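Local coordinates for amidohydrolase 3 domain-containing protein (Pyrococcus furiosus, PDB 3ICJ), which probably hydrolyses carbon-nitrogen bonds other than peptide bonds, as an amidohydrolase-family enzyme carrying two zinc ions, at residues F98-L102 with R370-A374. Sequence-based numbering, arbitrary orientation.
With ZN (zinc ion), chain B; ZN (zinc ion), chain C.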
loop_
_atom_site.group_PDB
_atom_site.type_symbol
_atom_site.label_atom_id
_atom_site.label_comp_id
_atom_site.label_asym_id
_atom_site.label_seq_id
_atom_site.Cartn_x
_atom_site.Cartn_y
_atom_site.Cartn_z
ATOM N N PHE A 98 -7.288 8.329 -0.897
ATOM C CA PHE A 98 -7.603 6.994 -0.446
ATOM C C PHE A 98 -6.555 6.145 -1.146
ATOM O O PHE A 98 -6.614 5.974 -2.368
ATOM C CB PHE A 98 -9.030 6.632 -0.913
ATOM C CG PHE A 98 -9.617 5.366 -0.289
ATOM C CD1 PHE A 98 -10.937 5.359 0.142
ATOM C CD2 PHE A 98 -8.857 4.204 -0.111
ATOM C CE1 PHE A 98 -11.509 4.206 0.713
ATOM C CE2 PHE A 98 -9.417 3.047 0.463
ATOM C CZ PHE A 98 -10.743 3.055 0.883
ATOM N N ASP A 99 -5.583 5.639 -0.379
ATOM C CA ASP A 99 -4.561 4.739 -0.906
ATOM C C ASP A 99 -5.072 3.297 -0.812
ATOM O O ASP A 99 -5.175 2.725 0.275
ATOM C CB ASP A 99 -3.245 4.924 -0.116
ATOM C CG ASP A 99 -2.041 4.252 -0.781
ATOM O OD1 ASP A 99 -2.150 3.105 -1.227
ATOM O OD2 ASP A 99 -0.951 4.850 -0.827
ATOM N N SER A 100 -5.391 2.687 -1.950
ATOM C CA SER A 100 -6.105 1.411 -1.893
ATOM C C SER A 100 -5.220 0.184 -1.582
ATOM O O SER A 100 -5.740 -0.911 -1.418
ATOM C CB SER A 100 -6.938 1.194 -3.155
ATOM O OG SER A 100 -6.191 1.490 -4.317
ATOM N N HIS A 101 -3.898 0.372 -1.504
ATOM C CA HIS A 101 -2.958 -0.732 -1.236
ATOM C C HIS A 101 -1.669 -0.245 -0.592
ATOM O O HIS A 101 -0.795 0.301 -1.274
ATOM C CB HIS A 101 -2.638 -1.463 -2.560
ATOM C CG HIS A 101 -1.763 -2.672 -2.422
ATOM N ND1 HIS A 101 -2.132 -3.906 -2.911
ATOM C CD2 HIS A 101 -0.519 -2.831 -1.903
ATOM C CE1 HIS A 101 -1.167 -4.778 -2.672
ATOM N NE2 HIS A 101 -0.177 -4.152 -2.064
ATOM N N LEU A 102 -1.517 -0.487 0.707
ATOM C CA LEU A 102 -0.231 -0.283 1.339
ATOM C C LEU A 102 -0.042 -1.162 2.576
ATOM O O LEU A 102 -0.968 -1.858 3.019
ATOM C CB LEU A 102 0.029 1.211 1.643
ATOM C CG LEU A 102 -1.024 2.073 2.337
ATOM C CD1 LEU A 102 -1.253 1.570 3.753
ATOM C CD2 LEU A 102 -0.544 3.522 2.364
ATOM N N ARG A 370 -10.586 -8.527 -6.440
ATOM C CA ARG A 370 -9.724 -7.489 -6.905
ATOM C C ARG A 370 -8.333 -8.033 -7.194
ATOM O O ARG A 370 -7.893 -9.019 -6.588
ATOM C CB ARG A 370 -9.682 -6.257 -5.948
ATOM C CG ARG A 370 -9.428 -6.570 -4.510
ATOM C CD ARG A 370 -9.461 -5.310 -3.630
ATOM N NE ARG A 370 -8.192 -4.570 -3.701
ATOM C CZ ARG A 370 -7.914 -3.479 -2.991
ATOM N NH1 ARG A 370 -8.821 -2.961 -2.166
ATOM N NH2 ARG A 370 -6.730 -2.892 -3.120
ATOM N N ILE A 371 -7.648 -7.361 -8.118
ATOM C CA ILE A 371 -6.272 -7.687 -8.467
ATOM C C ILE A 371 -5.377 -6.502 -8.088
ATOM O O ILE A 371 -5.658 -5.354 -8.433
ATOM C CB ILE A 371 -6.120 -8.080 -9.996
ATOM C CG1 ILE A 371 -6.792 -9.421 -10.275
ATOM C CG2 ILE A 371 -4.642 -8.130 -10.425
ATOM C CD1 ILE A 371 -6.872 -9.758 -11.786
ATOM N N GLU A 372 -4.325 -6.798 -7.333
ATOM C CA GLU A 372 -3.318 -5.823 -6.975
ATOM C C GLU A 372 -2.232 -5.857 -8.048
ATOM O O GLU A 372 -1.771 -6.942 -8.438
ATOM C CB GLU A 372 -2.681 -6.183 -5.622
ATOM C CG GLU A 372 -3.703 -6.582 -4.563
ATOM C CD GLU A 372 -4.798 -5.540 -4.436
ATOM O OE1 GLU A 372 -4.483 -4.398 -4.055
ATOM O OE2 GLU A 372 -5.969 -5.854 -4.748
ATOM N N HIS A 373 -1.835 -4.661 -8.482
ATOM C CA HIS A 373 -0.797 -4.381 -9.507
ATOM C C HIS A 373 -1.289 -4.487 -10.945
ATOM O O HIS A 373 -1.285 -3.478 -11.664
ATOM C CB HIS A 373 0.520 -5.145 -9.270
ATOM C CG HIS A 373 0.986 -5.094 -7.846
ATOM N ND1 HIS A 373 1.305 -3.915 -7.212
ATOM C CD2 HIS A 373 1.119 -6.068 -6.915
ATOM C CE1 HIS A 373 1.643 -4.163 -5.958
ATOM N NE2 HIS A 373 1.536 -5.464 -5.754
ATOM N N ALA A 374 -1.689 -5.700 -11.350
ATOM C CA ALA A 374 -2.027 -6.021 -12.747
ATOM C C ALA A 374 -1.019 -5.389 -13.723
ATOM O O ALA A 374 -1.411 -4.735 -14.696
ATOM C CB ALA A 374 -3.471 -5.569 -13.071
HETATM ZN ZN ZN B . 1.893 -4.938 -1.472
HETATM ZN ZN ZN C . 1.986 -7.181 -4.144
#
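His101 and Glu372 meet beside the binuclear zinc centre of a (beta/alpha)8-type amidohydrolase barrel, where the chain around His101 and the residues following strand 370-371 bring their side chains to the metal site. The imidazole of His101 works at both nitrogens. His101 NE2 binds one zinc ion at 2.3 Å. On the other side of the ring, His101 ND1 donates to Glu372 OE1 at 2.7 Å in an almost straight bond (176°). The ring has its CG anti to the backbone N (chi1 -176°), which carries it across to the glutamate. Imidazole and carboxylate lie nearly coplanar, and the ND1 proton reaches the anti lone pair of OE1; this second-shell bond fixes the rotation of the metal-binding ring.

Arg370, its chain bent at chi3 (-80°), grips the same carboxylate side-on, on the syn side, both donors tilted somewhat out of its plane. Arg370 NE bonds to Glu372 OE2 at 2.8 Å in a salt bridge, and Arg370 NH2 bonds to Glu372 OE1, which thus accepts two hydrogen bonds. This two-nitrogen grip holds the carboxylate in position for His101. Arg370 also joins the opposing backbone: its NH2 donates to Ser100 O at 2.8 Å, from above the carbonyl plane. Tyr268 adds a cation-pi contact to the arginine.

His373 binds the second zinc ion through NE2, and its ND1 is hydrogen-bonded to Gln395. Its ring passes obliquely by that of His101, centroids 5.2 Å apart, with His373 CE1 over one face of His101, offset toward the rim. His103, Asp434 and the carboxylated Lys296 complete the site of the first ion; His348 and the same modified lysine serve the second. Between the two histidine rings, the nearest approach is His101 CE1 to His373 NE2, 4.2 Å.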